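Local coordinates for protein ubiquitin-conjugating enzyme E2, putative (Trypanosoma cruzi, PDB 4DS2) that probably accepts activated ubiquitin, or a related modifier, from an E1 enzyme and passes it on to substrates as a ubiquitin-conjugating E2 enzyme, at residues Leu73-Ser78 and Glu84-Arg89; Ser62-Ala67 and Gln156-Arg161. One frame throughout, in Å; residues are numbered along the deposited sequence.

Interaction 1. Residues Leu73-Ser78 and Glu84-Arg89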
ATOM      1  N   LEU A  73       5.806   1.260   4.646  1.00 47.45           N
ATOM      2  CA  LEU A  73       4.383   1.232   4.993  1.00 45.56           C
ATOM      3  C   LEU A  73       4.149   0.609   6.335  1.00 45.76           C
ATOM      4  O   LEU A  73       5.034  -0.058   6.867  1.00 47.47           O
ATOM      5  CB  LEU A  73       3.619   0.443   3.959  1.00 45.41           C
ATOM      6  CG  LEU A  73       3.696   1.023   2.561  1.00 46.26           C
ATOM      7  CD1 LEU A  73       4.279  -0.009   1.609  1.00 45.17           C
ATOM      8  CD2 LEU A  73       2.340   1.539   2.122  1.00 48.38           C
ATOM      9  N   SER A  74       2.953   0.870   6.881  1.00 46.41           N
ATOM     10  CA  SER A  74       2.412   0.230   8.091  1.00 45.18           C
ATOM     11  C   SER A  74       1.093  -0.394   7.741  1.00 44.41           C
ATOM     12  O   SER A  74       0.208   0.283   7.210  1.00 43.30           O
ATOM     13  CB  SER A  74       2.106   1.240   9.209  1.00 47.91           C
ATOM     14  OG  SER A  74       3.284   1.826   9.703  1.00 50.76           O
ATOM     15  N   VAL A  75       0.953  -1.676   8.070  1.00 44.50           N
ATOM     16  CA  VAL A  75      -0.325  -2.366   8.046  1.00 40.86           C
ATOM     17  C   VAL A  75      -0.796  -2.572   9.482  1.00 41.03           C
ATOM     18  O   VAL A  75      -0.194  -3.349  10.221  1.00 42.83           O
ATOM     19  CB  VAL A  75      -0.182  -3.715   7.346  1.00 39.80           C
ATOM     20  CG1 VAL A  75      -1.537  -4.396   7.217  1.00 38.96           C
ATOM     21  CG2 VAL A  75       0.516  -3.532   6.007  1.00 39.89           C
ATOM     22  N   LEU A  76      -1.852  -1.862   9.865  1.00 39.41           N
ATOM     23  CA  LEU A  76      -2.452  -1.951  11.180  1.00 40.37           C
ATOM     24  C   LEU A  76      -3.764  -2.774  11.178  1.00 40.11           C
ATOM     25  O   LEU A  76      -4.694  -2.497  10.421  1.00 38.44           O
ATOM     26  CB  LEU A  76      -2.705  -0.536  11.697  1.00 43.33           C
ATOM     27  CG  LEU A  76      -3.477  -0.270  13.011  1.00 46.56           C
ATOM     28  CD1 LEU A  76      -3.176  -1.263  14.152  1.00 47.47           C
ATOM     29  CD2 LEU A  76      -3.197   1.183  13.445  1.00 47.99           C
ATOM     30  N   PHE A  77      -3.806  -3.805  12.024  1.00 38.96           N
ATOM     31  CA  PHE A  77      -4.964  -4.658  12.173  1.00 38.37           C
ATOM     32  C   PHE A  77      -5.785  -4.302  13.405  1.00 41.78           C
ATOM     33  O   PHE A  77      -5.331  -3.529  14.269  1.00 46.56           O
ATOM     34  CB  PHE A  77      -4.535  -6.099  12.311  1.00 36.80           C
ATOM     35  CG  PHE A  77      -3.954  -6.676  11.065  1.00 34.27           C
ATOM     36  CD1 PHE A  77      -2.641  -6.393  10.708  1.00 34.35           C
ATOM     37  CD2 PHE A  77      -4.696  -7.517  10.269  1.00 32.97           C
ATOM     38  CE1 PHE A  77      -2.076  -6.955   9.569  1.00 33.36           C
ATOM     39  CE2 PHE A  77      -4.151  -8.076   9.119  1.00 32.91           C
ATOM     40  CZ  PHE A  77      -2.830  -7.816   8.782  1.00 32.87           C
ATOM     41  N   SER A  78      -6.991  -4.872  13.471  1.00 41.66           N
ATOM     42  CA  SER A  78      -7.822  -4.829  14.665  1.00 43.44           C
ATOM     43  C   SER A  78      -8.137  -6.229  15.183  1.00 44.40           C
ATOM     44  O   SER A  78      -7.819  -7.257  14.568  1.00 41.96           O
ATOM     45  CB  SER A  78      -9.126  -4.067  14.419  1.00 43.77           C
ATOM     46  OG  SER A  78     -10.075  -4.916  13.798  1.00 42.09           O
ATOM     47  N   GLU A  84     -13.134  -6.987   9.432  1.00 40.52           N
ATOM     48  CA  GLU A  84     -12.613  -5.749   8.781  1.00 41.27           C
ATOM     49  C   GLU A  84     -11.155  -5.883   8.426  1.00 38.45           C
ATOM     50  O   GLU A  84     -10.363  -6.343   9.242  1.00 36.99           O
ATOM     51  CB  GLU A  84     -12.730  -4.459   9.612  1.00 45.13           C
ATOM     52  CG  GLU A  84     -14.149  -4.084   9.956  1.00 50.15           C
ATOM     53  CD  GLU A  84     -14.633  -4.953  11.082  1.00 54.77           C
ATOM     54  OE1 GLU A  84     -13.814  -5.032  12.024  1.00 56.65           O
ATOM     55  OE2 GLU A  84     -15.752  -5.568  11.013  1.00 59.42           O
ATOM     56  N   PRO A  85     -10.790  -5.388   7.234  1.00 37.29           N
ATOM     57  CA  PRO A  85      -9.435  -5.473   6.792  1.00 34.98           C
ATOM     58  C   PRO A  85      -8.561  -4.444   7.495  1.00 34.21           C
ATOM     59  O   PRO A  85      -9.073  -3.540   8.134  1.00 34.39           O
ATOM     60  CB  PRO A  85      -9.550  -5.168   5.294  1.00 34.86           C
ATOM     61  CG  PRO A  85     -10.724  -4.286   5.156  1.00 35.97           C
ATOM     62  CD  PRO A  85     -11.607  -4.534   6.333  1.00 38.23           C
ATOM     63  N   PRO A  86      -7.244  -4.589   7.375  1.00 33.13           N
ATOM     64  CA  PRO A  86      -6.307  -3.663   7.998  1.00 34.58           C
ATOM     65  C   PRO A  86      -6.225  -2.357   7.262  1.00 35.19           C
ATOM     66  O   PRO A  86      -6.626  -2.261   6.125  1.00 40.09           O
ATOM     67  CB  PRO A  86      -4.967  -4.356   7.802  1.00 33.13           C
ATOM     68  CG  PRO A  86      -5.163  -5.109   6.539  1.00 31.84           C
ATOM     69  CD  PRO A  86      -6.548  -5.654   6.647  1.00 31.60           C
ATOM     70  N   THR A  87      -5.624  -1.384   7.901  1.00 36.24           N
ATOM     71  CA  THR A  87      -5.406  -0.079   7.336  1.00 36.31           C
ATOM     72  C   THR A  87      -3.985  -0.082   6.827  1.00 37.23           C
ATOM     73  O   THR A  87      -3.064  -0.523   7.514  1.00 37.51           O
ATOM     74  CB  THR A  87      -5.621   1.003   8.420  1.00 37.95           C
ATOM     75  OG1 THR A  87      -7.021   1.166   8.606  1.00 37.81           O
ATOM     76  CG2 THR A  87      -5.021   2.359   8.046  1.00 38.89           C
ATOM     77  N   VAL A  88      -3.804   0.380   5.603  1.00 39.26           N
ATOM     78  CA  VAL A  88      -2.457   0.684   5.099  1.00 40.73           C
ATOM     79  C   VAL A  88      -2.188   2.198   5.225  1.00 43.93           C
ATOM     80  O   VAL A  88      -3.120   3.022   5.085  1.00 43.94           O
ATOM     81  CB  VAL A  88      -2.280   0.154   3.668  1.00 39.83           C
ATOM     82  CG1 VAL A  88      -0.862   0.357   3.129  1.00 39.97           C
ATOM     83  CG2 VAL A  88      -2.631  -1.340   3.646  1.00 38.98           C
ATOM     84  N   ARG A  89      -0.930   2.525   5.549  1.00 45.24           N
ATOM     85  CA  ARG A  89      -0.468   3.893   5.758  1.00 49.47           C
ATOM     86  C   ARG A  89       0.914   4.000   5.166  1.00 48.46           C
ATOM     87  O   ARG A  89       1.690   3.068   5.289  1.00 49.10           O
ATOM     88  CB  ARG A  89      -0.401   4.184   7.243  1.00 55.43           C
ATOM     89  CG  ARG A  89      -0.432   5.649   7.672  1.00 62.79           C
ATOM     90  CD  ARG A  89      -0.920   5.764   9.118  1.00 67.23           C
ATOM     91  NE  ARG A  89      -0.663   7.078   9.737  1.00 72.68           N
ATOM     92  CZ  ARG A  89      -1.596   8.000  10.050  1.00 76.01           C
ATOM     93  NH1 ARG A  89      -2.888   7.796   9.793  1.00 75.40           N
ATOM     94  NH2 ARG A  89      -1.238   9.156  10.624  1.00 75.77           N
TER
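Pro-86 sets its CB over one face of the Phe-77 ring: the atom stands 3.9 Å from the ring centroid, only 6° off the normal, a CH-pi contact almost over the centre. Elsewhere the ring meets Tyr-81 in an edge-to-face arrangement and Trp-52 with the planes at about 45°. Phe-77 carries CG beside its own backbone N (chi1 -69°), and from there the ring runs alongside the proline. Val-75 shares that proline, with CG1 at 3.5 Å from Pro-86 CB. Further along the same face of the sheet, Leu-73 CD2 comes within 3.6 Å of Val-88 CG1. Helix 120-132 covers this apolar side, Val-123 touching Pro-86 and Val-127 touching Val-88. Leu-76, Thr-87 and the extended Arg-89 side chain start from the other face. Reciprocal backbone hydrogen bonds tie Ser-74 to Arg-89 and Leu-76 to Thr-87, with Ser-74 N to Arg-89 O at 3.0 Å and Thr-87 N to Leu-76 O at 2.9 Å. Pro-86, which has no N-H to give, directly precedes Thr-87. This is the final antiparallel hairpin of the UBC-fold sheet, where Tyr-81, Pro-85 and Pro-86 belong to the Tyr-Pro-x-x-Pro-Pro sequence familiar from E2 enzymes.

Interaction 2. Residues Ser62-Ala67 and Gln156-Arg161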
ATOM      1  N   SER A  62       6.659   2.646 -13.165  1.00 54.38           N
ATOM      2  CA  SER A  62       5.948   3.853 -12.763  1.00 52.54           C
ATOM      3  C   SER A  62       6.838   5.059 -12.406  1.00 50.73           C
ATOM      4  O   SER A  62       8.035   4.926 -12.173  1.00 48.76           O
ATOM      5  CB  SER A  62       4.989   3.534 -11.604  1.00 50.83           C
ATOM      6  OG  SER A  62       5.662   3.417 -10.365  1.00 49.87           O
ATOM      7  N   VAL A  63       6.193   6.226 -12.364  1.00 49.23           N
ATOM      8  CA  VAL A  63       6.777   7.499 -11.916  1.00 50.19           C
ATOM      9  C   VAL A  63       7.503   7.381 -10.584  1.00 49.68           C
ATOM     10  O   VAL A  63       8.538   8.035 -10.358  1.00 52.49           O
ATOM     11  CB  VAL A  63       5.661   8.580 -11.727  1.00 49.86           C
ATOM     12  CG1 VAL A  63       5.810   9.711 -12.739  1.00 51.23           C
ATOM     13  CG2 VAL A  63       4.251   7.991 -11.790  1.00 46.61           C
ATOM     14  N   TYR A  64       6.917   6.542  -9.725  1.00 49.14           N
ATOM     15  CA  TYR A  64       7.318   6.295  -8.317  1.00 48.55           C
ATOM     16  C   TYR A  64       8.467   5.298  -8.082  1.00 51.51           C
ATOM     17  O   TYR A  64       9.055   5.275  -6.996  1.00 50.44           O
ATOM     18  CB  TYR A  64       6.105   5.751  -7.550  1.00 45.87           C
ATOM     19  CG  TYR A  64       4.947   6.731  -7.474  1.00 44.29           C
ATOM     20  CD1 TYR A  64       4.941   7.756  -6.537  1.00 43.55           C
ATOM     21  CD2 TYR A  64       3.876   6.644  -8.350  1.00 42.67           C
ATOM     22  CE1 TYR A  64       3.895   8.652  -6.470  1.00 43.04           C
ATOM     23  CE2 TYR A  64       2.830   7.542  -8.287  1.00 41.51           C
ATOM     24  CZ  TYR A  64       2.844   8.542  -7.347  1.00 41.36           C
ATOM     25  OH  TYR A  64       1.804   9.435  -7.255  1.00 41.55           O
ATOM     26  N   GLY A  65       8.764   4.461  -9.077  1.00 57.22           N
ATOM     27  CA  GLY A  65       9.878   3.506  -8.981  1.00 60.50           C
ATOM     28  C   GLY A  65      11.070   3.913  -9.814  1.00 64.78           C
ATOM     29  O   GLY A  65      11.845   3.066 -10.214  1.00 67.95           O
ATOM     30  N   GLY A  66      11.213   5.218 -10.069  1.00 68.73           N
ATOM     31  CA  GLY A  66      12.265   5.755 -10.938  1.00 69.15           C
ATOM     32  C   GLY A  66      13.675   5.410 -10.490  1.00 70.33           C
ATOM     33  O   GLY A  66      14.338   4.608 -11.137  1.00 71.54           O
ATOM     34  N   ALA A  67      14.117   5.994  -9.369  1.00 70.56           N
ATOM     35  CA  ALA A  67      15.465   5.761  -8.825  1.00 70.35           C
ATOM     36  C   ALA A  67      15.558   4.499  -7.951  1.00 68.13           C
ATOM     37  O   ALA A  67      16.499   4.360  -7.159  1.00 68.04           O
ATOM     38  CB  ALA A  67      15.911   6.982  -8.023  1.00 71.26           C
ATOM     39  N   GLN A 156       2.369  16.191 -17.092  1.00 56.11           N
ATOM     40  CA  GLN A 156       3.816  16.119 -17.259  1.00 56.19           C
ATOM     41  C   GLN A 156       4.560  16.782 -16.056  1.00 54.93           C
ATOM     42  O   GLN A 156       5.545  16.214 -15.547  1.00 55.83           O
ATOM     43  CB  GLN A 156       4.222  16.627 -18.669  1.00 58.05           C
ATOM     44  CG  GLN A 156       4.084  18.142 -18.912  1.00 61.72           C
ATOM     45  CD  GLN A 156       2.648  18.672 -18.918  1.00 61.28           C
ATOM     46  OE1 GLN A 156       1.762  18.089 -19.542  1.00 63.62           O
ATOM     47  NE2 GLN A 156       2.427  19.793 -18.231  1.00 57.84           N
ATOM     48  N   ASP A 157       4.056  17.917 -15.551  1.00 91.95           N
ATOM     49  CA  ASP A 157       4.677  18.604 -14.401  1.00 85.62           C
ATOM     50  C   ASP A 157       4.456  17.820 -13.098  1.00 78.63           C
ATOM     51  O   ASP A 157       5.258  17.945 -12.169  1.00 77.85           O
ATOM     52  CB  ASP A 157       4.140  20.034 -14.220  1.00 89.72           C
ATOM     53  CG  ASP A 157       4.319  20.923 -15.474  1.00 98.69           C
ATOM     54  OD1 ASP A 157       4.645  20.420 -16.569  1.00101.46           O
ATOM     55  OD2 ASP A 157       4.120  22.150 -15.359  1.00102.53           O
ATOM     56  N   PHE A 158       3.360  17.045 -13.027  1.00 75.31           N
ATOM     57  CA  PHE A 158       3.061  16.121 -11.894  1.00 66.91           C
ATOM     58  C   PHE A 158       4.125  15.014 -11.749  1.00 63.07           C
ATOM     59  O   PHE A 158       4.521  14.663 -10.632  1.00 56.97           O
ATOM     60  CB  PHE A 158       1.651  15.486 -12.051  1.00 67.59           C
ATOM     61  CG  PHE A 158       1.366  14.345 -11.088  1.00 61.01           C
ATOM     62  CD1 PHE A 158       1.771  13.052 -11.377  1.00 58.01           C
ATOM     63  CD2 PHE A 158       0.669  14.567  -9.906  1.00 58.27           C
ATOM     64  CE1 PHE A 158       1.521  12.023 -10.491  1.00 54.46           C
ATOM     65  CE2 PHE A 158       0.400  13.533  -9.030  1.00 53.64           C
ATOM     66  CZ  PHE A 158       0.838  12.263  -9.317  1.00 52.13           C
ATOM     67  N   ALA A 159       4.573  14.475 -12.882  1.00 67.05           N
ATOM     68  CA  ALA A 159       5.673  13.492 -12.929  1.00 68.15           C
ATOM     69  C   ALA A 159       6.979  14.035 -12.325  1.00 68.70           C
ATOM     70  O   ALA A 159       7.569  13.394 -11.440  1.00 70.40           O
ATOM     71  CB  ALA A 159       5.927  13.048 -14.362  1.00 74.29           C
ATOM     72  N   ALA A 160       7.430  15.201 -12.813  1.00 69.62           N
ATOM     73  CA  ALA A 160       8.684  15.837 -12.330  1.00 68.51           C
ATOM     74  C   ALA A 160       8.626  16.076 -10.833  1.00 63.04           C
ATOM     75  O   ALA A 160       9.630  15.997 -10.136  1.00 63.13           O
ATOM     76  CB  ALA A 160       8.940  17.159 -13.054  1.00 70.48           C
ATOM     77  N   ARG A 161       7.425  16.371 -10.360  1.00 60.88           N
ATOM     78  CA  ARG A 161       7.155  16.610  -8.939  1.00 58.45           C
ATOM     79  C   ARG A 161       7.211  15.324  -8.083  1.00 55.26           C
ATOM     80  O   ARG A 161       7.634  15.389  -6.927  1.00 55.96           O
ATOM     81  CB  ARG A 161       5.811  17.334  -8.795  1.00 59.00           C
ATOM     82  CG  ARG A 161       5.385  17.614  -7.382  1.00 60.71           C
ATOM     83  CD  ARG A 161       4.087  18.426  -7.375  1.00 65.32           C
ATOM     84  NE  ARG A 161       4.254  19.815  -7.833  1.00 71.08           N
ATOM     85  CZ  ARG A 161       3.328  20.766  -7.670  1.00 76.09           C
ATOM     86  NH1 ARG A 161       2.166  20.477  -7.089  1.00 78.13           N
ATOM     87  NH2 ARG A 161       3.550  22.004  -8.087  1.00 80.44           N
TER
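Tyr-64 reaches the helix through its hydroxyl alone, bringing OH to the edge of the Phe-158 ring, close to the ring plane and 3.6 Å from CZ. The two side chains cross at about a right angle. Tyr-64 has its CG anti to the carbonyl carbon (chi1 -63°), an orientation that carries the ring over to the helix although the side chain leaves the backbone alongside the helix and not at it. Phe-158 keeps CG anti to the backbone N (chi1 169°), which swings CZ round to the tyrosine, while Tyr-150 and Leu-151 of helix 145-153 also touch the side chain. The phenol is not left to the hydrocarbon edge: Tyr-64 OH donates to Tyr-95 O, which probably helps hold the hydroxyl in place. Here the loop between strands 51-57 and 70-76 of the UBC fold meets helix 155-162, one of the helices that follow the sheet and close the chain. Val-63 makes the other touch and starts directly toward the helix, CG1 resting 3.7 Å from Ala-159 CB and 3.8 Å from Ala-159 CA. The loop turns tightly here, Gly-65 N bonding back to Ser-62 O at 3.2 Å, which probably helps present Val-63 and Tyr-64 together. Tyr-95 serves both partners: besides accepting that hydrogen bond at its carbonyl, it meets Arg-161 NH1 through its own hydroxyl, and the arginine also makes a cation-pi contact with Tyr-150.

The centres of the two interactions are 26 Å apart, on opposite sides of the chain's centre, and their nearest atoms are about 11 Å apart, so they do not touch. Along the chain, interaction 1 is nested within the loop that interaction 2 closes: residues 62-67 come first, then the hairpin segments, and residues 156-161 last. They are linked through strand 70-76, which follows the loop of interaction 2 and supplies one side of interaction 1. The first completes one edge of the four-stranded sheet against helix 120-132, while the second ties helix 155-162 back to a loop between the two central strands, both within one UBC fold.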